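Importin subunit beta-1 (PDB 5OWU) serves as the importin beta subunit in nuclear protein import, associating with importin alpha, which binds the classical nuclear localization signal of cargo. Local coordinates at residues F37-F40 with A41-S45; A81-W84 with I85-S89; E429-A432 with W433-R437; C473-T476 with I477-V481; E853-K856 with R857-L861. All coordinates share one frame; numbering follows the deposited sequence.

In the fold
The five contacts are short helical stretches along an all-helical HEAT-repeat solenoid, contact 2 running off the end of its helix. Contacts 1 and 2 lie near the N-terminus, centres about 12 Å apart, and touch: Phe37 and Arg83 form a cation-pi pair, Phe37 CE1 being 3.5 Å from Arg83 CZ. Contacts 3 and 4, on helices 425-442 and 467-484, have centres about 10 Å apart. They join through a probable hydrogen bond from Asn479 ND2 to Gly436 O (2.9 Å) and, tentatively, in one conformer of Trp475, through the indoles of Trp433 and Trp475. Both stand about 51 Å, nearest atoms, from contact 1. Contact 5, at the C-terminus, is about 35 Å, nearest atoms, from contact 4.

Contact 1 of 5, residues F37-F40 with A41-S45; sequences FLQF and AGLSS
The opening turns of helix 37-48, the start of HEAT repeat 2 in the importin-beta solenoid, set Ser44 against Phe40 one turn earlier. Ser44 grips Phe40 O twice: its backbone N donates at 2.9 Å and its hydroxyl OG at 2.7 Å. The two donors come from opposite faces of the carbonyl plane, and OG stands 35° out of it. With OG beside its own backbone N (chi1 -66°), the hydroxyl is folded back toward that carbonyl and also lies over the centre of the Phe40 ring, 3.9 Å above its plane. The ring is buried and touches Thr64 of helix 55-67. An alanine at Phe40 lacks the ring, which would probably leave Ser44 OG without its aromatic face and open a gap beside Thr64. Ala41 is buried, touching Leu65 and Ile96, and its methyl CB approaches Phe37 CE2 obliquely at 4.4 Å. Farther along, Ser45 OG donates to Gly42 O and also bonds with Asn99. On another side of the helix Gln39 and Leu43 run alongside each other, pointing the same way, with Gln39 CG 3.5 Å from Leu43 CD1.

Contact 2 of 5, residues A81-W84 with I85-S89; sequences AQRW and ITQVS
Polar contacts centre on Thr86 and Gln82, in the last turns of helix 74-87 within the importin N-terminal domain. Thr86 OG1 donates to Gln82 O at 2.8 Å while Thr86 N reaches the same oxygen, at 2.9 Å, from the opposite face of the carbonyl plane. A chi1 of 64° sets OG1 between the backbone N and the carbonyl carbon, within reach of Gln82 O. Thr86 OG1 in turn accepts from Gln87 NE2 at 3.0 Å, close to the amide plane, and from a water that also accepts from Gln82 NE2. Apolar packing falls to Trp84 and Val88. The valine sits over one face of the indole, its CB 4.3 Å above the plane and offset toward the rim, and Val88 CG2 is 3.9 Å from Trp84 CE3. Trp84 NE1 bonds to Glu126, and Lys93 makes a cation-pi contact with the ring. A leucine in place of Trp84 would probably leave the Glu126 carboxylate without its N-H partner and Val88 without a flat surface to lie on. Arg83 directs its charge to a salt bridge with Glu68. Gln82 O is thus doubly satisfied and OG1 both donor and acceptor on the exposed side; Glu126 holds the buried indole.

Contact 3 of 5, residues E429-A432 with W433-R437; sequences ETTA and WCIGR
The indole of Trp433 receives Thr430 O at its edge, in the ring plane, with Trp433 CE3 3.7 Å from that oxygen. Over one face lies Arg437 CG, 3.4 Å above the plane, so the start of the arginine side chain, one turn on, lies over the rim of the indole. Trp475 of helix 467-484 meets the ring nearly parallel, planes about 5° apart, tentatively because Trp475 has two conformers. The site is in helix 425-442 of HEAT repeat 10. A chi1 of 171° swings the indole out and forward along the helix, under Arg437 CG. The methyl Thr430 CG2 runs alongside it, 4.1 Å from Trp433 CE3. Met391 and Ser395 of helix 383-395 also touch the tryptophan. The polar ends of its neighbours are engaged outside this turn: Thr430 OG1 bonds to Glu387, and Arg437 NE to Gly394 O. On another side Ile435 packs against helix 402-418 at Ile416 and Leu417, while Ile435 CG1, beside the backbone N, comes 3.3 Å from Thr431 O. Thr430 O also accepts from Cys434 N, 2.8 Å. Helix 467-484 closes the next side, where Thr476 OG1 bonds to Ala432 O. Ala432 O also accepts from Gly436 N at 3.0 Å.

Contact 4 of 5, residues C473-T476 with I477-V481; sequences CSWT and IINLV
The aromatic contact pairs Trp475 with Asn479, one turn apart on helix 467-484. Asn479 ND2 lies over one face of the indole, 3.3 Å above its plane and shifted toward the rim, with Trp475 CZ2 its nearest ring atom at 3.4 Å. The amide plane stands steeply to the ring, at 71°, so the amide presents its nitrogen to the face instead of lying flat on it. Trp475 was modelled in two conformers and this geometry belongs to one of them, which makes the contact tentative. Asn479 CG is anti to its carbonyl carbon (chi1 -68°), which swings the amide back along the helix toward the tryptophan.

Among polar interactions, the ordinary helical bonds run from Asn479 N to Trp475 O (3.0 Å) and from Leu480 N to Thr476 O (2.9 Å). Asn479 ND2 has Gly436 O of helix 425-442 as its acceptor, a bond that helps hold the amide's rotation with ND2 over the ring. The buried Thr476 hydroxyl has one proton to share between Asn472 O and Ala432 O.

The isoleucines fold over carbonyls of the preceding turn: Ile477 CG1 is 3.2 Å from Cys473 O, and Ile478 CG1 3.4 Å from Ser474 O. Apolar neighbours of Ile477 are Leu463 of helix 452-463 and Leu499 and Leu503 of helix 496-507. Ile478 reaches Ala523 of helix 516-530, and Leu480 touches Val455 and Ala439. The helix thus packs on helix 452-463 and on helices of the adjoining repeats, as in a HEAT solenoid of stacked helix pairs, here in HEAT 11.

Contact 5 of 5, residues E853-K856 with R857-L861; sequences EQQK and RQLSL
Gln855 and Leu859 lie side by side and point the same way, one turn apart near the end of helix 842-860. From CB the glutamine starts with CG anti to the backbone N (chi1 175°), and CB and CG make no close contact with 857-861. A bend at chi2, -100°, then turns the amide so that it comes alongside the leucine. At the tip Gln855 NE2 passes 3.7 Å from Leu859 CD1 and 3.8 Å from Leu859 CG, a van der Waals contact between the amide nitrogen and the leucine branch. That nitrogen is satisfied beyond this turn by Tyr822 O, whereas OE1 has a weak hydrogen bond with Arg852 NH1. The buried amide is thereby tied down, and the exposed leucine rests beside it.

Gln858 follows a different course. Gln858 CB sits 3.3 Å from Gln855 O, and Gln858 CG lies 3.3 Å from Gln854 O. The bent chain then carries Gln858 NE2 away to a hydrogen bond with Phe813 O. The main chain closes the turns with Leu859 N to Gln855 O at 3.0 Å and with Ser860 N to Lys856 O, also at 3.0 Å. Beyond, Leu861 N makes a long bond of 3.3 Å to Arg857 O as the chain ends.

Within HEAT repeat 19 the buried side of this last helix faces other helices: Gln855 touches Ile828 and Ile831 of helix 825-836, and Gln854 and Gln858 rest on Ala810 of helix 796-812, while Lys856 and Arg857 are exposed.

Contact 1 of 5, residues F37-F40 with A41-S45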
loop_
_atom_site.group_PDB
_atom_site.type_symbol
_atom_site.label_atom_id
_atom_site.label_comp_id
_atom_site.label_asym_id
_atom_site.label_seq_id
_atom_site.Cartn_x
_atom_site.Cartn_y
_atom_site.Cartn_z
ATOM N N PHE A 37 29.473 10.552 23.469
ATOM C CA PHE A 37 29.006 10.847 22.122
ATOM C C PHE A 37 29.835 11.951 21.477
ATOM O O PHE A 37 30.123 11.893 20.281
ATOM C CB PHE A 37 27.530 11.238 22.133
ATOM C CG PHE A 37 26.955 11.400 20.756
ATOM C CD1 PHE A 37 26.737 10.294 19.959
ATOM C CD2 PHE A 37 26.659 12.655 20.249
ATOM C CE1 PHE A 37 26.218 10.434 18.680
ATOM C CE2 PHE A 37 26.143 12.800 18.972
ATOM C CZ PHE A 37 25.928 11.693 18.190
ATOM N N LEU A 38 30.218 12.969 22.247
ATOM C CA LEU A 38 31.051 14.035 21.694
ATOM C C LEU A 38 32.290 13.455 21.022
ATOM O O LEU A 38 32.590 13.767 19.862
ATOM C CB LEU A 38 31.442 15.021 22.800
ATOM C CG LEU A 38 32.110 16.352 22.418
ATOM C CD1 LEU A 38 32.194 17.236 23.653
ATOM C CD2 LEU A 38 33.499 16.193 21.821
ATOM N N GLN A 39 33.024 12.599 21.738
ATOM C CA GLN A 39 34.242 12.030 21.169
ATOM C C GLN A 39 33.923 11.096 20.004
ATOM O O GLN A 39 34.613 11.115 18.981
ATOM C CB GLN A 39 35.038 11.291 22.251
ATOM C CG GLN A 39 36.366 10.738 21.749
ATOM C CD GLN A 39 37.147 9.969 22.813
ATOM O OE1 GLN A 39 36.568 9.281 23.657
ATOM N NE2 GLN A 39 38.471 10.080 22.766
ATOM N N PHE A 40 32.898 10.256 20.148
ATOM C CA PHE A 40 32.492 9.360 19.065
ATOM C C PHE A 40 32.238 10.136 17.770
ATOM O O PHE A 40 32.718 9.761 16.691
ATOM C CB PHE A 40 31.245 8.593 19.509
ATOM C CG PHE A 40 30.582 7.813 18.420
ATOM C CD1 PHE A 40 30.947 6.506 18.166
ATOM C CD2 PHE A 40 29.574 8.382 17.662
ATOM C CE1 PHE A 40 30.327 5.779 17.166
ATOM C CE2 PHE A 40 28.956 7.668 16.658
ATOM C CZ PHE A 40 29.333 6.362 16.408
ATOM N N ALA A 41 31.496 11.238 17.866
ATOM C CA ALA A 41 31.174 12.027 16.680
ATOM C C ALA A 41 32.411 12.725 16.122
ATOM O O ALA A 41 32.641 12.717 14.902
ATOM C CB ALA A 41 30.087 13.046 17.017
ATOM N N GLY A 42 33.218 13.335 16.993
ATOM C CA GLY A 42 34.447 13.962 16.524
ATOM C C GLY A 42 35.362 12.985 15.812
ATOM O O GLY A 42 35.847 13.250 14.706
ATOM N N LEU A 43 35.614 11.837 16.444
ATOM C CA LEU A 43 36.500 10.837 15.862
ATOM C C LEU A 43 35.938 10.295 14.554
ATOM O O LEU A 43 36.686 10.081 13.596
ATOM C CB LEU A 43 36.727 9.695 16.852
ATOM C CG LEU A 43 37.666 9.966 18.029
ATOM C CD1 LEU A 43 37.551 8.854 19.055
ATOM C CD2 LEU A 43 39.103 10.098 17.558
ATOM N N SER A 44 34.626 10.039 14.507
ATOM C CA SER A 44 33.997 9.613 13.262
ATOM C C SER A 44 34.289 10.608 12.146
ATOM O O SER A 44 34.696 10.229 11.038
ATOM C CB SER A 44 32.485 9.465 13.459
ATOM O OG SER A 44 32.176 8.415 14.363
ATOM N N SER A 45 34.104 11.899 12.438
ATOM C CA SER A 45 34.366 12.914 11.431
ATOM C C SER A 45 35.841 12.960 11.048
ATOM O O SER A 45 36.165 13.254 9.891
ATOM C CB SER A 45 33.886 14.278 11.928
ATOM O OG SER A 45 34.883 14.938 12.694
#

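Contact 2 of 5, residues A81-W84 with I85-S89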
loop_
_atom_site.group_PDB
_atom_site.type_symbol
_atom_site.label_atom_id
_atom_site.label_comp_id
_atom_site.label_asym_id
_atom_site.label_seq_id
_atom_site.Cartn_x
_atom_site.Cartn_y
_atom_site.Cartn_z
ATOM N N ALA A 81 18.280 14.790 17.879
ATOM C CA ALA A 81 18.457 16.230 17.733
ATOM C C ALA A 81 18.915 16.848 19.045
ATOM O O ALA A 81 19.891 17.609 19.085
ATOM C CB ALA A 81 17.156 16.880 17.252
ATOM N N GLN A 82 18.222 16.528 20.141
ATOM C CA GLN A 82 18.602 17.111 21.422
ATOM C C GLN A 82 19.985 16.645 21.871
ATOM O O GLN A 82 20.725 17.416 22.501
ATOM C CB GLN A 82 17.558 16.780 22.487
ATOM C CG GLN A 82 17.922 17.340 23.864
ATOM C CD GLN A 82 16.807 17.204 24.878
ATOM O OE1 GLN A 82 15.629 17.149 24.526
ATOM N NE2 GLN A 82 17.178 17.147 26.152
ATOM N N ARG A 83 20.354 15.397 21.572
ATOM C CA ARG A 83 21.692 14.931 21.928
ATOM C C ARG A 83 22.768 15.694 21.159
ATOM O O ARG A 83 23.791 16.080 21.732
ATOM C CB ARG A 83 21.830 13.428 21.682
ATOM C CG ARG A 83 23.250 12.927 21.952
ATOM C CD ARG A 83 23.367 11.428 21.890
ATOM N NE ARG A 83 23.013 10.893 20.582
ATOM C CZ ARG A 83 23.147 9.613 20.251
ATOM N NH1 ARG A 83 23.639 8.758 21.131
ATOM N NH2 ARG A 83 22.799 9.188 19.043
ATOM N N TRP A 84 22.575 15.901 19.857
ATOM C CA TRP A 84 23.508 16.735 19.104
ATOM C C TRP A 84 23.593 18.132 19.704
ATOM O O TRP A 84 24.689 18.677 19.905
ATOM C CB TRP A 84 23.079 16.816 17.638
ATOM C CG TRP A 84 23.883 17.796 16.837
ATOM C CD1 TRP A 84 23.534 19.074 16.527
ATOM C CD2 TRP A 84 25.174 17.582 16.256
ATOM N NE1 TRP A 84 24.520 19.669 15.783
ATOM C CE2 TRP A 84 25.539 18.776 15.601
ATOM C CE3 TRP A 84 26.054 16.497 16.219
ATOM C CZ2 TRP A 84 26.744 18.915 14.913
ATOM C CZ3 TRP A 84 27.251 16.637 15.541
ATOM C CH2 TRP A 84 27.586 17.836 14.897
ATOM N N ILE A 85 22.442 18.723 20.013
ATOM C CA ILE A 85 22.419 20.113 20.451
ATOM C C ILE A 85 23.113 20.280 21.798
ATOM O O ILE A 85 23.887 21.228 21.991
ATOM C CB ILE A 85 20.967 20.625 20.482
ATOM C CG1 ILE A 85 20.456 20.758 19.040
ATOM C CG2 ILE A 85 20.869 21.953 21.233
ATOM C CD1 ILE A 85 18.976 20.955 18.920
ATOM N N THR A 86 22.857 19.376 22.751
ATOM C CA THR A 86 23.351 19.562 24.115
ATOM C C THR A 86 24.638 18.804 24.434
ATOM O O THR A 86 25.430 19.283 25.244
ATOM C CB THR A 86 22.285 19.152 25.142
ATOM O OG1 THR A 86 21.996 17.756 25.026
ATOM C CG2 THR A 86 21.010 19.952 24.944
ATOM N N GLN A 87 24.884 17.648 23.830
ATOM C CA GLN A 87 26.016 16.814 24.227
ATOM C C GLN A 87 27.257 16.977 23.358
ATOM O O GLN A 87 28.342 16.579 23.783
ATOM C CB GLN A 87 25.608 15.337 24.232
ATOM C CG GLN A 87 24.415 15.053 25.144
ATOM C CD GLN A 87 24.640 15.553 26.564
ATOM O OE1 GLN A 87 25.594 15.152 27.229
ATOM N NE2 GLN A 87 23.769 16.444 27.028
ATOM N N VAL A 88 27.138 17.527 22.156
ATOM C CA VAL A 88 28.300 17.845 21.335
ATOM C C VAL A 88 28.597 19.323 21.548
ATOM O O VAL A 88 27.748 20.182 21.285
ATOM C CB VAL A 88 28.060 17.507 19.852
ATOM C CG1 VAL A 88 29.286 17.826 19.003
ATOM C CG2 VAL A 88 27.688 16.035 19.702
ATOM N N SER A 89 29.784 19.614 22.075
ATOM C CA SER A 89 30.162 20.978 22.384
ATOM C C SER A 89 30.200 21.835 21.119
ATOM O O SER A 89 30.395 21.324 20.014
ATOM C CB SER A 89 31.535 20.999 23.041
ATOM O OG SER A 89 32.526 20.671 22.085
HETATM O O HOH W 1 19.810 16.528 26.979
#

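Contact 3 of 5, residues E429-A432 with W433-R437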
loop_
_atom_site.group_PDB
_atom_site.type_symbol
_atom_site.label_atom_id
_atom_site.label_comp_id
_atom_site.label_asym_id
_atom_site.label_seq_id
_atom_site.Cartn_x
_atom_site.Cartn_y
_atom_site.Cartn_z
ATOM N N GLU A 429 -5.207 -13.825 -24.630
ATOM C CA GLU A 429 -4.985 -13.451 -23.238
ATOM C C GLU A 429 -5.730 -12.165 -22.900
ATOM O O GLU A 429 -6.476 -12.086 -21.906
ATOM C CB GLU A 429 -3.482 -13.292 -22.994
ATOM C CG GLU A 429 -3.107 -12.745 -21.632
ATOM C CD GLU A 429 -1.603 -12.760 -21.399
ATOM O OE1 GLU A 429 -0.853 -12.420 -22.336
ATOM O OE2 GLU A 429 -1.182 -13.126 -20.285
ATOM N N THR A 430 -5.552 -11.141 -23.740
ATOM C CA THR A 430 -6.194 -9.868 -23.461
ATOM C C THR A 430 -7.699 -9.944 -23.678
ATOM O O THR A 430 -8.451 -9.281 -22.969
ATOM C CB THR A 430 -5.556 -8.779 -24.318
ATOM O OG1 THR A 430 -4.161 -8.726 -24.004
ATOM C CG2 THR A 430 -6.213 -7.408 -24.055
ATOM N N THR A 431 -8.156 -10.758 -24.632
ATOM C CA THR A 431 -9.592 -10.941 -24.833
ATOM C C THR A 431 -10.248 -11.567 -23.608
ATOM O O THR A 431 -11.337 -11.148 -23.193
ATOM C CB THR A 431 -9.832 -11.804 -26.075
ATOM O OG1 THR A 431 -9.325 -11.123 -27.230
ATOM C CG2 THR A 431 -11.334 -12.100 -26.277
ATOM N N ALA A 432 -9.612 -12.586 -23.024
ATOM C CA ALA A 432 -10.137 -13.161 -21.788
ATOM C C ALA A 432 -10.219 -12.101 -20.697
ATOM O O ALA A 432 -11.231 -11.991 -19.986
ATOM C CB ALA A 432 -9.265 -14.334 -21.331
ATOM N N TRP A 433 -9.148 -11.315 -20.544
ATOM C CA TRP A 433 -9.191 -10.197 -19.603
ATOM C C TRP A 433 -10.352 -9.254 -19.911
ATOM O O TRP A 433 -11.079 -8.827 -19.006
ATOM C CB TRP A 433 -7.862 -9.446 -19.640
ATOM C CG TRP A 433 -7.844 -8.158 -18.876
ATOM C CD1 TRP A 433 -7.623 -7.999 -17.535
ATOM C CD2 TRP A 433 -8.042 -6.839 -19.407
ATOM N NE1 TRP A 433 -7.670 -6.669 -17.202
ATOM C CE2 TRP A 433 -7.923 -5.933 -18.331
ATOM C CE3 TRP A 433 -8.307 -6.336 -20.685
ATOM C CZ2 TRP A 433 -8.057 -4.557 -18.492
ATOM C CZ3 TRP A 433 -8.439 -4.968 -20.845
ATOM C CH2 TRP A 433 -8.316 -4.094 -19.756
ATOM N N CYS A 434 -10.541 -8.920 -21.186
ATOM C CA CYS A 434 -11.594 -7.987 -21.570
ATOM C C CYS A 434 -12.965 -8.520 -21.185
ATOM O O CYS A 434 -13.836 -7.762 -20.735
ATOM C CB CYS A 434 -11.520 -7.728 -23.076
ATOM S SG CYS A 434 -12.708 -6.538 -23.665
ATOM N N ILE A 435 -13.173 -9.826 -21.347
ATOM C CA ILE A 435 -14.439 -10.422 -20.941
ATOM C C ILE A 435 -14.606 -10.293 -19.438
ATOM O O ILE A 435 -15.707 -10.012 -18.943
ATOM C CB ILE A 435 -14.516 -11.887 -21.415
ATOM C CG1 ILE A 435 -14.522 -11.920 -22.953
ATOM C CG2 ILE A 435 -15.758 -12.574 -20.874
ATOM C CD1 ILE A 435 -14.355 -13.288 -23.547
ATOM N N GLY A 436 -13.513 -10.480 -18.688
ATOM C CA GLY A 436 -13.574 -10.251 -17.252
ATOM C C GLY A 436 -13.931 -8.820 -16.886
ATOM O O GLY A 436 -14.640 -8.586 -15.911
ATOM N N ARG A 437 -13.414 -7.843 -17.641
ATOM C CA ARG A 437 -13.743 -6.435 -17.397
ATOM C C ARG A 437 -15.224 -6.154 -17.658
ATOM O O ARG A 437 -15.895 -5.460 -16.870
ATOM C CB ARG A 437 -12.866 -5.547 -18.288
ATOM C CG ARG A 437 -11.377 -5.638 -17.963
ATOM C CD ARG A 437 -11.029 -4.764 -16.765
ATOM N NE ARG A 437 -11.268 -3.362 -17.095
ATOM C CZ ARG A 437 -11.135 -2.347 -16.249
ATOM N NH1 ARG A 437 -10.757 -2.557 -14.994
ATOM N NH2 ARG A 437 -11.391 -1.113 -16.667
#

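Contact 4 of 5, residues C473-T476 with I477-V481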
loop_
_atom_site.group_PDB
_atom_site.type_symbol
_atom_site.label_atom_id
_atom_site.label_comp_id
_atom_site.label_asym_id
_atom_site.label_seq_id
_atom_site.Cartn_x
_atom_site.Cartn_y
_atom_site.Cartn_z
ATOM N N CYS A 473 -9.112 -16.480 -17.649
ATOM C CA CYS A 473 -10.450 -17.060 -17.626
ATOM C C CYS A 473 -10.913 -17.354 -16.202
ATOM O O CYS A 473 -12.100 -17.197 -15.893
ATOM C CB CYS A 473 -10.488 -18.322 -18.482
ATOM S SG CYS A 473 -10.445 -17.941 -20.229
ATOM N N SER A 474 -10.005 -17.786 -15.321
ATOM C CA SER A 474 -10.383 -17.976 -13.922
ATOM C C SER A 474 -10.770 -16.647 -13.278
ATOM O O SER A 474 -11.777 -16.563 -12.560
ATOM C CB SER A 474 -9.244 -18.645 -13.141
ATOM O OG SER A 474 -9.232 -20.045 -13.375
ATOM N N TRP A 475 -9.962 -15.601 -13.500
ATOM C CA TRP A 475 -10.290 -14.265 -12.992
ATOM C C TRP A 475 -11.649 -13.806 -13.506
ATOM O O TRP A 475 -12.459 -13.222 -12.766
ATOM C CB TRP A 475 -9.191 -13.277 -13.415
ATOM C CG TRP A 475 -9.422 -11.814 -13.071
ATOM C CD1 TRP A 475 -9.266 -11.225 -11.848
ATOM C CD2 TRP A 475 -9.807 -10.760 -13.974
ATOM N NE1 TRP A 475 -9.546 -9.880 -11.925
ATOM C CE2 TRP A 475 -9.876 -9.567 -13.219
ATOM C CE3 TRP A 475 -10.100 -10.710 -15.342
ATOM C CZ2 TRP A 475 -10.231 -8.338 -13.785
ATOM C CZ3 TRP A 475 -10.460 -9.480 -15.908
ATOM C CH2 TRP A 475 -10.520 -8.316 -15.125
ATOM N N THR A 476 -11.911 -14.062 -14.789
ATOM C CA THR A 476 -13.173 -13.671 -15.404
ATOM C C THR A 476 -14.341 -14.424 -14.787
ATOM O O THR A 476 -15.409 -13.846 -14.559
ATOM C CB THR A 476 -13.093 -13.917 -16.912
ATOM O OG1 THR A 476 -12.189 -12.963 -17.486
ATOM C CG2 THR A 476 -14.464 -13.810 -17.592
ATOM N N ILE A 477 -14.157 -15.715 -14.506
ATOM C CA ILE A 477 -15.217 -16.488 -13.865
ATOM C C ILE A 477 -15.509 -15.932 -12.478
ATOM O O ILE A 477 -16.674 -15.770 -12.087
ATOM C CB ILE A 477 -14.837 -17.979 -13.822
ATOM C CG1 ILE A 477 -14.896 -18.567 -15.236
ATOM C CG2 ILE A 477 -15.755 -18.749 -12.888
ATOM C CD1 ILE A 477 -14.253 -19.927 -15.370
ATOM N N ILE A 478 -14.459 -15.609 -11.721
ATOM C CA ILE A 478 -14.667 -14.968 -10.426
ATOM C C ILE A 478 -15.543 -13.728 -10.593
ATOM O O ILE A 478 -16.549 -13.559 -9.894
ATOM C CB ILE A 478 -13.315 -14.637 -9.769
ATOM C CG1 ILE A 478 -12.646 -15.931 -9.301
ATOM C CG2 ILE A 478 -13.496 -13.680 -8.581
ATOM C CD1 ILE A 478 -11.181 -15.761 -8.906
ATOM N N ASN A 479 -15.194 -12.858 -11.548
ATOM C CA ASN A 479 -15.988 -11.642 -11.760
ATOM C C ASN A 479 -17.441 -11.967 -12.090
ATOM O O ASN A 479 -18.368 -11.338 -11.561
ATOM C CB ASN A 479 -15.379 -10.804 -12.876
ATOM C CG ASN A 479 -14.053 -10.215 -12.494
ATOM O OD1 ASN A 479 -13.650 -10.288 -11.340
ATOM N ND2 ASN A 479 -13.367 -9.610 -13.460
ATOM N N LEU A 480 -17.660 -12.929 -12.990
ATOM C CA LEU A 480 -19.022 -13.295 -13.361
ATOM C C LEU A 480 -19.827 -13.713 -12.146
ATOM O O LEU A 480 -20.958 -13.249 -11.944
ATOM C CB LEU A 480 -19.011 -14.426 -14.386
ATOM C CG LEU A 480 -18.787 -14.047 -15.842
ATOM C CD1 LEU A 480 -18.606 -15.313 -16.666
ATOM C CD2 LEU A 480 -19.949 -13.220 -16.370
ATOM N N VAL A 481 -19.270 -14.615 -11.333
ATOM C CA VAL A 481 -20.004 -15.117 -10.178
ATOM C C VAL A 481 -20.263 -13.992 -9.184
ATOM O O VAL A 481 -21.377 -13.839 -8.671
ATOM C CB VAL A 481 -19.237 -16.286 -9.531
ATOM C CG1 VAL A 481 -19.884 -16.712 -8.212
ATOM C CG2 VAL A 481 -19.174 -17.453 -10.494
#

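Contact 5 of 5, residues E853-K856 with R857-L861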
loop_
_atom_site.group_PDB
_atom_site.type_symbol
_atom_site.label_atom_id
_atom_site.label_comp_id
_atom_site.label_asym_id
_atom_site.label_seq_id
_atom_site.Cartn_x
_atom_site.Cartn_y
_atom_site.Cartn_z
ATOM N N GLU A 853 -31.294 7.024 20.150
ATOM C CA GLU A 853 -32.270 6.816 21.214
ATOM C C GLU A 853 -31.589 6.816 22.578
ATOM O O GLU A 853 -31.981 7.563 23.485
ATOM C CB GLU A 853 -33.014 5.500 20.991
ATOM C CG GLU A 853 -33.779 5.427 19.678
ATOM C CD GLU A 853 -34.256 4.022 19.364
ATOM O OE1 GLU A 853 -34.321 3.191 20.295
ATOM O OE2 GLU A 853 -34.558 3.749 18.183
ATOM N N GLN A 854 -30.547 5.994 22.734
ATOM C CA GLN A 854 -29.921 5.872 24.048
ATOM C C GLN A 854 -29.232 7.167 24.465
ATOM O O GLN A 854 -29.272 7.544 25.641
ATOM C CB GLN A 854 -28.938 4.704 24.052
ATOM C CG GLN A 854 -29.614 3.354 23.949
ATOM C CD GLN A 854 -30.610 3.128 25.072
ATOM O OE1 GLN A 854 -30.324 3.410 26.237
ATOM N NE2 GLN A 854 -31.795 2.645 24.723
ATOM N N GLN A 855 -28.599 7.863 23.522
ATOM C CA GLN A 855 -27.938 9.125 23.837
ATOM C C GLN A 855 -28.943 10.163 24.332
ATOM O O GLN A 855 -28.728 10.816 25.363
ATOM C CB GLN A 855 -27.192 9.633 22.602
ATOM C CG GLN A 855 -26.560 11.011 22.762
ATOM C CD GLN A 855 -27.390 12.122 22.138
ATOM O OE1 GLN A 855 -28.022 11.936 21.098
ATOM N NE2 GLN A 855 -27.387 13.286 22.772
ATOM N N LYS A 856 -30.050 10.331 23.602
ATOM C CA LYS A 856 -31.082 11.270 24.034
ATOM C C LYS A 856 -31.626 10.896 25.406
ATOM O O LYS A 856 -31.845 11.770 26.258
ATOM C CB LYS A 856 -32.214 11.321 23.009
ATOM C CG LYS A 856 -31.827 11.962 21.695
ATOM C CD LYS A 856 -32.991 11.955 20.717
ATOM C CE LYS A 856 -33.004 13.212 19.862
ATOM N NZ LYS A 856 -33.299 14.429 20.672
ATOM N N ARG A 857 -31.853 9.600 25.643
ATOM C CA ARG A 857 -32.288 9.179 26.970
ATOM C C ARG A 857 -31.246 9.538 28.025
ATOM O O ARG A 857 -31.596 9.911 29.150
ATOM C CB ARG A 857 -32.578 7.678 26.987
ATOM C CG ARG A 857 -32.793 7.128 28.387
ATOM C CD ARG A 857 -33.517 5.792 28.379
ATOM N NE ARG A 857 -34.966 5.950 28.479
ATOM C CZ ARG A 857 -35.603 6.340 29.579
ATOM N NH1 ARG A 857 -34.924 6.631 30.681
ATOM N NH2 ARG A 857 -36.925 6.450 29.579
ATOM N N GLN A 858 -29.961 9.441 27.677
ATOM C CA GLN A 858 -28.912 9.804 28.627
ATOM C C GLN A 858 -28.977 11.284 28.965
ATOM O O GLN A 858 -28.800 11.672 30.127
ATOM C CB GLN A 858 -27.533 9.444 28.068
ATOM C CG GLN A 858 -27.172 7.973 28.173
ATOM C CD GLN A 858 -26.949 7.521 29.605
ATOM O OE1 GLN A 858 -26.368 8.244 30.416
ATOM N NE2 GLN A 858 -27.409 6.317 29.922
ATOM N N LEU A 859 -29.229 12.131 27.965
ATOM C CA LEU A 859 -29.407 13.550 28.250
ATOM C C LEU A 859 -30.645 13.798 29.100
ATOM O O LEU A 859 -30.672 14.747 29.893
ATOM C CB LEU A 859 -29.493 14.350 26.949
ATOM C CG LEU A 859 -28.196 14.649 26.194
ATOM C CD1 LEU A 859 -28.432 15.809 25.230
ATOM C CD2 LEU A 859 -27.039 14.968 27.127
ATOM N N SER A 860 -31.676 12.963 28.958
ATOM C CA SER A 860 -32.859 13.128 29.794
ATOM C C SER A 860 -32.533 12.965 31.274
ATOM O O SER A 860 -33.131 13.644 32.117
ATOM C CB SER A 860 -33.936 12.129 29.382
ATOM O OG SER A 860 -34.904 11.988 30.406
ATOM N N LEU A 861 -31.597 12.084 31.611
ATOM C CA LEU A 861 -31.265 11.819 33.010
ATOM C C LEU A 861 -30.592 13.032 33.644
ATOM O O LEU A 861 -31.224 13.787 34.384
ATOM C CB LEU A 861 -30.356 10.591 33.129
ATOM C CG LEU A 861 -30.735 9.380 32.270
ATOM C CD1 LEU A 861 -29.881 8.173 32.633
ATOM C CD2 LEU A 861 -32.215 9.043 32.400
#